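Local coordinates for effector protein B, substrate of the Dot/Icm secretion system (Legionella drancourtii, PDB 4JVS) that probably acts as a GTPase-activating protein, accelerating GTP hydrolysis by a small GTPase of the host cell through the LepB-type GAP domain held in this chain, at residues E76-Q80 and Q81-Q85; E90-N93 and F94-F98; E118-I121 and L122-S126; M286-Q289 and D290-E294. One frame throughout, in Å; residues are numbered along the deposited sequence.

Contact 1. Residues E76-Q80 and Q81-Q85; sequences EHCEQ and QNIWQ
C78 and I83 close a Schellman motif that ends helix 60-80. The N-H of I83 reaches back to the carbonyl of C78, with 3.0 Å between I83 N and C78 O; the bond is nearly straight (166° at the hydrogen) and lies in the carbonyl plane. Nested inside it, N82 N makes a weak, more bent bond to E79 O (3.1 Å). N82 is the C-prime residue, and its positive phi of 53° swings the chain off the helix. One step earlier Q81 N still keeps a weak helical bond to H77 O, and beyond the cap a type I turn runs from N82 to Q85.

Apolar contacts gather on C78. W84 folds back so that CZ2 of its indole comes to 3.4 Å from C78 CB. With SG anti to the carbonyl carbon (chi1 -62°), the thiol is placed beside the indole, oblique to its six-membered ring, 4.8 Å from C78 SG to the W84 centroid, in a sulfur-aromatic contact. I83 CG2 lies over one face of the indole toward its rim and also meets C78 CB at 4.1 Å. M160 of helix 156-177 touches both C78 and W84.

Polar groups join this helix end to its surroundings. W84 NE1 bonds S119 OG on helix 118-124, while N82 OD1 accepts the backbone N-H of H86. On a different flank of the helix end, the aliphatic part of Q81 meets the imidazole of H77 at its edge, with Q81 CG in the ring plane and 3.5 Å from H77 ND1.

Contact 2. Residues E90-N93 and F94-F98; sequences ENHN and FFTAF
N93 turns its side-chain oxygen onto the backbone of F95: F95 N donates to N93 OD1 at 3.0 Å, with 147° at the hydrogen, in the amide plane and on a lone pair. The same oxygen lies at the edge of the F95 ring, in its plane, 3.3 Å from N93 OD1 to F95 CD2, while the amide and ring planes stand 65° apart. With CG between the backbone N and the carbonyl carbon (chi1 51°), the N93 amide is curled over the following peptide, where F95 N can meet it. A second touch joins H92 and T96, whose side chains cross at about a right angle; T96 CB is 3.5 Å from H92 ND1. That imidazole is held by its neighbour, since H92 ND1 donates to N93 O at 2.9 Å from a direction tilted out of the carbonyl plane.

The next shell fixes the asparagine and the aromatic rings. N93 ND2 is shared between Y116 O and Y141 OH, and E118 OE2 accepts the backbone N-H of F94. F94 lays its CE1 over one face of F95 and stacks on Y148; F95 meets W157 edge-to-face. Farther on, F98 N bonds F95 O beside a short 3-10 turn that includes T96 and A97. The whole is an Asx turn headed by N93, superposed on a type I beta turn from N93 to T96.

Contact 3. Residues E118-I121 and L122-S126; sequences ESVI and LRHLS
V120 and H124 lie side by side and point the same way, V120 CG1 coming to 4.0 Å from NE2 of the H124 ring. The same H124 NE2 is hydrogen-bonded to E252 OE1, and F138 meets the ring obliquely. I121 and L125 repeat the pattern one residue later, with I121 CG2 anti to the backbone N and 3.8 Å from L125 CD1. R123 instead runs extended from CG to NE back along the helix, its CG 3.3 Å from S119 O and its NH2 3.9 Å from S119 CB. N72 holds R123 NE and E76 forms a salt bridge with NH1, which ties the guanidinium to helix 60-80.

The backbone beneath is a ladder of i to i+4 bonds. L122 N to E118 O is nearly straight (2.8 Å, 174°). Near the C-terminal end I121 O accepts L125 N and, weakly, H124 N. The side chain of L125 lies about 9 Å from the bound aluminum fluoride and packs on a basic side chain of the partner protein. These are the i/i+4 pairs of a short, largely buried alpha-helix near the centre of the chain, within the LepB GAP N-terminal subdomain.

Contact 4. Residues M286-Q289 and D290-E294; sequences MGRQ and DDICE
R288 reaches over to D290 and I292, beginning at CB, which lies 3.4 Å from D290 OD1 and 3.8 Å from I292 CG1. CG and CD continue past the same carboxylate, and I292 CD1 packs against R288 CD at 3.9 Å. A bend at chi3 (72°) then swings the guanidinium edge toward D290. R288 NE donates to D290 OD1 at 3.2 Å, almost straight at 171° and on the syn lone pair. NH2 takes the other oxygen, with 2.6 Å between R288 NH2 and D290 OD2. At the tip, R288 NH1 donates to G109 O.

This is a side-on, two-nitrogen salt bridge with guanidinium and carboxylate only 18° from coplanar, formed where the loop enters helix 292-306 in the LepB GAP C-terminal subdomain. The loop lies against the partner protein, with the side chain of Q289 about 8 Å from the bound GDP. D290 is the centre of an inverse gamma turn, closed by a weak bond from D291 N to Q289 O (2.8 Å); D291 follows at the N-cap position. K295 makes a long, weak ion pair with D290 OD2. F251 of helix 243-253 touches both R288 and I292, and an aromatic side chain of the partner protein packs on R288.

Overall arrangement
All four contacts are local and follow in series along the chain; none nests in or crosses another. Contact 1 closes the C-terminal turn of helix 60-80, and contact 2 shapes the long loop that leads on to strand 106-107. Contact 3, on the short helix 118-124, joins them: S119 and R123 meet contact 1, E118 and I121 meet contact 2. Contacts 1 and 2 also touch directly, W84 against F94. Together these three tie helices 60-80, 118-124, 142-151 and 156-177 within the N-terminal subdomain. Contact 4, at the entry to helix 292-306 in the C-terminal subdomain, touches none of them; its nearest atoms lie about 7 Å from contact 3. Both contacts 3 and 4 reach the partner protein.

Contact 1. Residues E76-Q80 and Q81-Q85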
loop_
_atom_site.group_PDB
_atom_site.type_symbol
_atom_site.label_atom_id
_atom_site.label_comp_id
_atom_site.label_asym_id
_atom_site.label_seq_id
_atom_site.Cartn_x
_atom_site.Cartn_y
_atom_site.Cartn_z
ATOM N N GLU A 76 -11.103 15.838 5.497
ATOM C CA GLU A 76 -12.328 16.492 5.967
ATOM C C GLU A 76 -12.598 17.801 5.220
ATOM O O GLU A 76 -13.725 18.084 4.820
ATOM C CB GLU A 76 -12.308 16.699 7.486
ATOM C CG GLU A 76 -13.632 17.184 8.060
ATOM C CD GLU A 76 -14.766 16.166 7.912
ATOM O OE1 GLU A 76 -14.500 14.991 7.566
ATOM O OE2 GLU A 76 -15.935 16.538 8.162
ATOM N N HIS A 77 -11.544 18.571 4.989
ATOM C CA HIS A 77 -11.679 19.844 4.295
ATOM C C HIS A 77 -12.141 19.619 2.845
ATOM O O HIS A 77 -12.993 20.347 2.341
ATOM C CB HIS A 77 -10.357 20.614 4.355
ATOM C CG HIS A 77 -10.491 22.083 4.111
ATOM N ND1 HIS A 77 -11.566 22.639 3.457
ATOM C CD2 HIS A 77 -9.662 23.106 4.435
ATOM C CE1 HIS A 77 -11.395 23.953 3.383
ATOM N NE2 HIS A 77 -10.252 24.257 3.968
ATOM N N CYS A 78 -11.588 18.613 2.178
ATOM C CA CYS A 78 -12.029 18.257 0.838
ATOM C C CYS A 78 -13.519 17.930 0.784
ATOM O O CYS A 78 -14.222 18.343 -0.139
ATOM C CB CYS A 78 -11.220 17.074 0.326
ATOM S SG CYS A 78 -9.459 17.434 0.179
ATOM N N GLU A 79 -14.004 17.168 1.730
ATOM C CA GLU A 79 -15.406 16.848 1.780
ATOM C C GLU A 79 -16.313 18.028 2.016
ATOM O O GLU A 79 -17.338 18.148 1.414
ATOM C CB GLU A 79 -15.656 15.820 2.861
ATOM C CG GLU A 79 -16.486 14.652 2.402
ATOM C CD GLU A 79 -16.973 13.812 3.520
ATOM O OE1 GLU A 79 -16.405 12.755 3.726
ATOM O OE2 GLU A 79 -17.915 14.204 4.194
ATOM N N GLN A 80 -15.940 18.902 2.916
ATOM C CA GLN A 80 -16.803 19.996 3.256
ATOM C C GLN A 80 -17.066 20.948 2.118
ATOM O O GLN A 80 -18.146 21.454 1.969
ATOM C CB GLN A 80 -16.212 20.743 4.417
ATOM C CG GLN A 80 -16.066 19.907 5.651
ATOM C CD GLN A 80 -17.361 19.737 6.384
ATOM O OE1 GLN A 80 -17.730 18.649 6.760
ATOM N NE2 GLN A 80 -18.047 20.820 6.598
ATOM N N GLN A 81 -16.036 21.226 1.350
ATOM C CA GLN A 81 -16.090 22.153 0.265
ATOM C C GLN A 81 -16.491 21.443 -0.945
ATOM O O GLN A 81 -16.694 22.022 -1.976
ATOM C CB GLN A 81 -14.718 22.673 0.028
ATOM C CG GLN A 81 -14.151 23.369 1.224
ATOM C CD GLN A 81 -13.729 24.755 0.900
ATOM O OE1 GLN A 81 -12.734 24.963 0.245
ATOM N NE2 GLN A 81 -14.501 25.712 1.337
ATOM N N ASN A 82 -16.581 20.149 -0.823
ATOM C CA ASN A 82 -16.918 19.341 -1.981
ATOM C C ASN A 82 -15.970 19.648 -3.133
ATOM O O ASN A 82 -16.392 20.059 -4.213
ATOM C CB ASN A 82 -18.387 19.541 -2.373
ATOM C CG ASN A 82 -18.809 18.668 -3.536
ATOM O OD1 ASN A 82 -18.222 17.607 -3.797
ATOM N ND2 ASN A 82 -19.830 19.114 -4.247
ATOM N N ILE A 83 -14.683 19.441 -2.880
ATOM C CA ILE A 83 -13.657 19.577 -3.896
ATOM C C ILE A 83 -13.786 18.476 -4.962
ATOM O O ILE A 83 -13.232 18.568 -6.066
ATOM C CB ILE A 83 -12.254 19.594 -3.223
ATOM C CG1 ILE A 83 -11.461 20.847 -3.599
ATOM C CG2 ILE A 83 -11.458 18.393 -3.589
ATOM C CD1 ILE A 83 -11.939 22.077 -2.887
ATOM N N TRP A 84 -14.568 17.456 -4.626
ATOM C CA TRP A 84 -14.833 16.320 -5.515
ATOM C C TRP A 84 -15.882 16.618 -6.589
ATOM O O TRP A 84 -16.048 15.840 -7.538
ATOM C CB TRP A 84 -15.272 15.098 -4.695
ATOM C CG TRP A 84 -14.392 14.841 -3.497
ATOM C CD1 TRP A 84 -14.799 14.636 -2.214
ATOM C CD2 TRP A 84 -12.950 14.775 -3.486
ATOM N NE1 TRP A 84 -13.705 14.440 -1.401
ATOM C CE2 TRP A 84 -12.568 14.515 -2.151
ATOM C CE3 TRP A 84 -11.959 14.892 -4.464
ATOM C CZ2 TRP A 84 -11.224 14.379 -1.786
ATOM C CZ3 TRP A 84 -10.636 14.763 -4.096
ATOM C CH2 TRP A 84 -10.279 14.512 -2.767
ATOM N N GLN A 85 -16.586 17.739 -6.429
ATOM C CA GLN A 85 -17.640 18.150 -7.356
ATOM C C GLN A 85 -18.730 17.081 -7.460
ATOM O O GLN A 85 -19.282 16.846 -8.535
ATOM C CB GLN A 85 -17.064 18.469 -8.741
ATOM C CG GLN A 85 -16.098 19.658 -8.798
ATOM C CD GLN A 85 -15.693 19.998 -10.228
ATOM O OE1 GLN A 85 -15.428 19.107 -11.039
ATOM N NE2 GLN A 85 -15.661 21.289 -10.547
#

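Contact 2. Residues E90-N93 and F94-F98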
loop_
_atom_site.group_PDB
_atom_site.type_symbol
_atom_site.label_atom_id
_atom_site.label_comp_id
_atom_site.label_asym_id
_atom_site.label_seq_id
_atom_site.Cartn_x
_atom_site.Cartn_y
_atom_site.Cartn_z
ATOM N N GLU A 90 -26.096 11.503 -7.296
ATOM C CA GLU A 90 -25.343 10.280 -7.557
ATOM C C GLU A 90 -25.097 9.582 -6.226
ATOM O O GLU A 90 -24.832 10.238 -5.220
ATOM C CB GLU A 90 -23.990 10.582 -8.222
ATOM C CG GLU A 90 -23.957 11.829 -9.099
ATOM C CD GLU A 90 -23.687 11.530 -10.571
ATOM O OE1 GLU A 90 -22.533 11.176 -10.908
ATOM O OE2 GLU A 90 -24.627 11.660 -11.391
ATOM N N ASN A 91 -25.179 8.257 -6.211
ATOM C CA ASN A 91 -24.815 7.505 -5.016
ATOM C C ASN A 91 -23.425 6.890 -5.161
ATOM O O ASN A 91 -23.093 5.931 -4.475
ATOM C CB ASN A 91 -25.866 6.427 -4.697
ATOM C CG ASN A 91 -25.975 5.354 -5.789
ATOM O OD1 ASN A 91 -25.370 5.464 -6.860
ATOM N ND2 ASN A 91 -26.764 4.321 -5.522
ATOM N N HIS A 92 -22.620 7.436 -6.067
ATOM C CA HIS A 92 -21.308 6.854 -6.357
ATOM C C HIS A 92 -20.201 7.901 -6.465
ATOM O O HIS A 92 -20.432 9.030 -6.911
ATOM C CB HIS A 92 -21.343 5.931 -7.602
ATOM C CG HIS A 92 -21.602 6.645 -8.898
ATOM N ND1 HIS A 92 -20.587 7.057 -9.740
ATOM C CD2 HIS A 92 -22.761 7.007 -9.502
ATOM C CE1 HIS A 92 -21.111 7.649 -10.801
ATOM N NE2 HIS A 92 -22.427 7.631 -10.683
ATOM N N ASN A 93 -19.003 7.518 -6.029
ATOM C CA ASN A 93 -17.824 8.353 -6.200
ATOM C C ASN A 93 -17.442 8.397 -7.665
ATOM O O ASN A 93 -18.010 7.677 -8.487
ATOM C CB ASN A 93 -16.644 7.839 -5.376
ATOM C CG ASN A 93 -16.374 6.366 -5.597
ATOM O OD1 ASN A 93 -15.945 5.950 -6.671
ATOM N ND2 ASN A 93 -16.616 5.567 -4.571
ATOM N N PHE A 94 -16.462 9.227 -7.994
ATOM C CA PHE A 94 -16.132 9.413 -9.389
ATOM C C PHE A 94 -15.185 8.359 -9.964
ATOM O O PHE A 94 -14.704 8.509 -11.093
ATOM C CB PHE A 94 -15.664 10.847 -9.670
ATOM C CG PHE A 94 -14.550 11.342 -8.773
ATOM C CD1 PHE A 94 -13.370 10.620 -8.617
ATOM C CD2 PHE A 94 -14.663 12.573 -8.136
ATOM C CE1 PHE A 94 -12.338 11.101 -7.805
ATOM C CE2 PHE A 94 -13.636 13.067 -7.330
ATOM C CZ PHE A 94 -12.466 12.333 -7.167
ATOM N N PHE A 95 -14.933 7.292 -9.200
ATOM C CA PHE A 95 -14.032 6.217 -9.651
ATOM C C PHE A 95 -14.744 5.159 -10.478
ATOM O O PHE A 95 -14.096 4.352 -11.142
ATOM C CB PHE A 95 -13.350 5.529 -8.470
ATOM C CG PHE A 95 -12.435 6.421 -7.690
ATOM C CD1 PHE A 95 -11.205 6.793 -8.202
ATOM C CD2 PHE A 95 -12.800 6.879 -6.441
ATOM C CE1 PHE A 95 -10.364 7.607 -7.482
ATOM C CE2 PHE A 95 -11.959 7.687 -5.718
ATOM C CZ PHE A 95 -10.741 8.053 -6.237
ATOM N N THR A 96 -16.075 5.178 -10.419
ATOM C CA THR A 96 -16.944 4.181 -11.056
ATOM C C THR A 96 -16.610 3.910 -12.534
ATOM O O THR A 96 -16.640 2.759 -12.989
ATOM C CB THR A 96 -18.443 4.562 -10.858
ATOM O OG1 THR A 96 -18.872 4.120 -9.563
ATOM C CG2 THR A 96 -19.346 3.947 -11.932
ATOM N N ALA A 97 -16.256 4.969 -13.257
ATOM C CA ALA A 97 -15.852 4.864 -14.658
ATOM C C ALA A 97 -14.617 3.978 -14.881
ATOM O O ALA A 97 -14.364 3.520 -15.999
ATOM C CB ALA A 97 -15.608 6.247 -15.226
ATOM N N PHE A 98 -13.832 3.792 -13.847
ATOM C CA PHE A 98 -12.614 3.042 -13.944
ATOM C C PHE A 98 -12.703 1.697 -13.281
ATOM O O PHE A 98 -11.710 1.133 -12.962
ATOM C CB PHE A 98 -11.515 3.807 -13.261
ATOM C CG PHE A 98 -11.244 5.134 -13.853
ATOM C CD1 PHE A 98 -10.549 5.242 -15.005
ATOM C CD2 PHE A 98 -11.648 6.266 -13.248
ATOM C CE1 PHE A 98 -10.298 6.410 -15.548
ATOM C CE2 PHE A 98 -11.379 7.434 -13.802
ATOM C CZ PHE A 98 -10.703 7.496 -14.961
#

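Contact 3. Residues E118-I121 and L122-S126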
loop_
_atom_site.group_PDB
_atom_site.type_symbol
_atom_site.label_atom_id
_atom_site.label_comp_id
_atom_site.label_asym_id
_atom_site.label_seq_id
_atom_site.Cartn_x
_atom_site.Cartn_y
_atom_site.Cartn_z
ATOM N N GLU A 118 -15.233 9.855 -1.595
ATOM C CA GLU A 118 -13.852 10.086 -2.038
ATOM C C GLU A 118 -12.851 10.314 -0.888
ATOM O O GLU A 118 -11.765 9.723 -0.874
ATOM C CB GLU A 118 -13.785 11.233 -3.051
ATOM C CG GLU A 118 -14.329 10.903 -4.450
ATOM C CD GLU A 118 -15.837 11.138 -4.607
ATOM O OE1 GLU A 118 -16.547 11.281 -3.592
ATOM O OE2 GLU A 118 -16.317 11.173 -5.761
ATOM N N SER A 119 -13.220 11.150 0.077
ATOM C CA SER A 119 -12.351 11.433 1.217
ATOM C C SER A 119 -12.063 10.209 2.098
ATOM O O SER A 119 -11.041 10.149 2.785
ATOM C CB SER A 119 -12.937 12.559 2.074
ATOM O OG SER A 119 -12.656 13.826 1.509
ATOM N N VAL A 120 -12.966 9.241 2.095
ATOM C CA VAL A 120 -12.721 8.006 2.830
ATOM C C VAL A 120 -11.688 7.139 2.083
ATOM O O VAL A 120 -10.737 6.617 2.675
ATOM C CB VAL A 120 -14.018 7.227 3.043
ATOM C CG1 VAL A 120 -13.788 6.108 4.012
ATOM C CG2 VAL A 120 -15.093 8.161 3.559
ATOM N N ILE A 121 -11.886 7.002 0.780
ATOM C CA ILE A 121 -10.925 6.350 -0.081
ATOM C C ILE A 121 -9.552 7.004 0.105
ATOM O O ILE A 121 -8.562 6.313 0.394
ATOM C CB ILE A 121 -11.386 6.419 -1.552
ATOM C CG1 ILE A 121 -12.731 5.695 -1.708
ATOM C CG2 ILE A 121 -10.342 5.806 -2.478
ATOM C CD1 ILE A 121 -13.489 6.010 -2.990
ATOM N N LEU A 122 -9.503 8.332 -0.028
ATOM C CA LEU A 122 -8.264 9.083 0.173
ATOM C C LEU A 122 -7.588 8.763 1.507
ATOM O O LEU A 122 -6.387 8.474 1.548
ATOM C CB LEU A 122 -8.523 10.576 0.094
ATOM C CG LEU A 122 -7.269 11.432 0.249
ATOM C CD1 LEU A 122 -6.327 11.153 -0.920
ATOM C CD2 LEU A 122 -7.617 12.925 0.362
ATOM N N ARG A 123 -8.338 8.759 2.576
ATOM C CA ARG A 123 -7.817 8.351 3.851
ATOM C C ARG A 123 -7.354 6.936 3.884
ATOM O O ARG A 123 -6.421 6.617 4.546
ATOM C CB ARG A 123 -8.895 8.490 4.885
ATOM C CG ARG A 123 -9.070 9.824 5.447
ATOM C CD ARG A 123 -10.269 9.762 6.292
ATOM N NE ARG A 123 -10.661 11.022 6.884
ATOM C CZ ARG A 123 -11.777 11.671 6.587
ATOM N NH1 ARG A 123 -12.077 12.785 7.195
ATOM N NH2 ARG A 123 -12.602 11.211 5.690
ATOM N N HIS A 124 -8.048 6.064 3.202
ATOM C CA HIS A 124 -7.706 4.649 3.226
ATOM C C HIS A 124 -6.386 4.347 2.546
ATOM O O HIS A 124 -5.586 3.551 3.046
ATOM C CB HIS A 124 -8.811 3.821 2.579
ATOM C CG HIS A 124 -9.874 3.387 3.536
ATOM N ND1 HIS A 124 -9.654 3.284 4.892
ATOM C CD2 HIS A 124 -11.169 3.042 3.337
ATOM C CE1 HIS A 124 -10.768 2.898 5.488
ATOM N NE2 HIS A 124 -11.701 2.741 4.567
ATOM N N LEU A 125 -6.174 4.990 1.403
ATOM C CA LEU A 125 -5.036 4.710 0.541
ATOM C C LEU A 125 -3.782 5.426 0.995
ATOM O O LEU A 125 -2.735 5.300 0.357
ATOM C CB LEU A 125 -5.340 5.128 -0.897
ATOM C CG LEU A 125 -6.426 4.294 -1.564
ATOM C CD1 LEU A 125 -6.747 4.801 -2.970
ATOM C CD2 LEU A 125 -5.986 2.855 -1.575
ATOM N N SER A 126 -3.877 6.185 2.083
ATOM C CA SER A 126 -2.753 7.017 2.485
ATOM C C SER A 126 -2.480 7.110 3.992
ATOM O O SER A 126 -1.494 7.715 4.404
ATOM C CB SER A 126 -2.902 8.405 1.868
ATOM O OG SER A 126 -2.756 8.333 0.453
#

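Contact 4. Residues M286-Q289 and D290-E294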
loop_
_atom_site.group_PDB
_atom_site.type_symbol
_atom_site.label_atom_id
_atom_site.label_comp_id
_atom_site.label_asym_id
_atom_site.label_seq_id
_atom_site.Cartn_x
_atom_site.Cartn_y
_atom_site.Cartn_z
ATOM N N MET A 286 -10.170 -12.500 7.511
ATOM C CA MET A 286 -9.234 -13.031 8.496
ATOM C C MET A 286 -8.093 -12.048 8.739
ATOM O O MET A 286 -7.808 -11.668 9.884
ATOM C CB MET A 286 -8.652 -14.350 7.979
ATOM C CG MET A 286 -7.869 -15.146 9.006
ATOM S SD MET A 286 -8.980 -16.164 9.989
ATOM C CE MET A 286 -9.654 -17.243 8.721
ATOM N N GLY A 287 -7.480 -11.612 7.655
ATOM C CA GLY A 287 -6.286 -10.814 7.695
ATOM C C GLY A 287 -6.413 -9.360 8.030
ATOM O O GLY A 287 -5.449 -8.677 8.060
ATOM N N ARG A 288 -7.615 -8.900 8.288
ATOM C CA ARG A 288 -7.887 -7.509 8.572
ATOM C C ARG A 288 -7.363 -7.079 9.889
ATOM O O ARG A 288 -7.281 -7.835 10.787
ATOM C CB ARG A 288 -9.367 -7.211 8.441
ATOM C CG ARG A 288 -9.788 -6.996 7.036
ATOM C CD ARG A 288 -11.192 -6.634 6.940
ATOM N NE ARG A 288 -11.477 -5.313 7.399
ATOM C CZ ARG A 288 -12.369 -4.547 6.841
ATOM N NH1 ARG A 288 -13.030 -4.973 5.817
ATOM N NH2 ARG A 288 -12.598 -3.371 7.320
ATOM N N GLN A 289 -6.942 -5.845 9.979
ATOM C CA GLN A 289 -6.220 -5.423 11.129
ATOM C C GLN A 289 -6.923 -4.392 11.904
ATOM O O GLN A 289 -6.463 -3.963 12.904
ATOM C CB GLN A 289 -4.888 -4.917 10.665
ATOM C CG GLN A 289 -3.759 -5.488 11.388
ATOM C CD GLN A 289 -3.513 -6.841 11.006
ATOM O OE1 GLN A 289 -3.460 -7.121 9.871
ATOM N NE2 GLN A 289 -3.360 -7.707 11.945
ATOM N N ASP A 290 -8.078 -4.004 11.436
ATOM C CA ASP A 290 -8.822 -2.998 12.128
ATOM C C ASP A 290 -9.638 -3.652 13.191
ATOM O O ASP A 290 -10.835 -3.590 13.187
ATOM C CB ASP A 290 -9.732 -2.274 11.151
ATOM C CG ASP A 290 -10.252 -3.158 10.073
ATOM O OD1 ASP A 290 -9.599 -4.105 9.717
ATOM O OD2 ASP A 290 -11.329 -2.906 9.565
ATOM N N ASP A 291 -8.977 -4.297 14.122
ATOM C CA ASP A 291 -9.667 -4.890 15.244
ATOM C C ASP A 291 -10.794 -5.737 14.815
ATOM O O ASP A 291 -11.838 -5.673 15.369
ATOM C CB ASP A 291 -10.169 -3.849 16.170
ATOM C CG ASP A 291 -9.083 -3.119 16.786
ATOM O OD1 ASP A 291 -7.988 -3.178 16.241
ATOM O OD2 ASP A 291 -9.306 -2.493 17.814
ATOM N N ILE A 292 -10.533 -6.611 13.881
ATOM C CA ILE A 292 -11.566 -7.394 13.281
ATOM C C ILE A 292 -12.311 -8.279 14.261
ATOM O O ILE A 292 -13.477 -8.443 14.111
ATOM C CB ILE A 292 -11.030 -8.152 12.063
ATOM C CG1 ILE A 292 -12.031 -8.110 10.942
ATOM C CG2 ILE A 292 -10.689 -9.572 12.400
ATOM C CD1 ILE A 292 -12.488 -6.726 10.629
ATOM N N CYS A 293 -11.667 -8.871 15.249
ATOM C CA CYS A 293 -12.440 -9.660 16.186
ATOM C C CYS A 293 -13.398 -8.775 16.930
ATOM O O CYS A 293 -14.540 -9.076 17.038
ATOM C CB CYS A 293 -11.552 -10.498 17.139
ATOM S SG CYS A 293 -12.252 -11.132 18.685
ATOM N N GLU A 294 -12.943 -7.647 17.401
ATOM C CA GLU A 294 -13.800 -6.819 18.193
ATOM C C GLU A 294 -14.985 -6.272 17.426
ATOM O O GLU A 294 -16.055 -6.189 17.953
ATOM C CB GLU A 294 -12.983 -5.712 18.835
ATOM C CG GLU A 294 -11.826 -6.185 19.692
ATOM C CD GLU A 294 -10.517 -6.468 18.920
ATOM O OE1 GLU A 294 -10.559 -7.151 17.884
ATOM O OE2 GLU A 294 -9.448 -6.000 19.355
#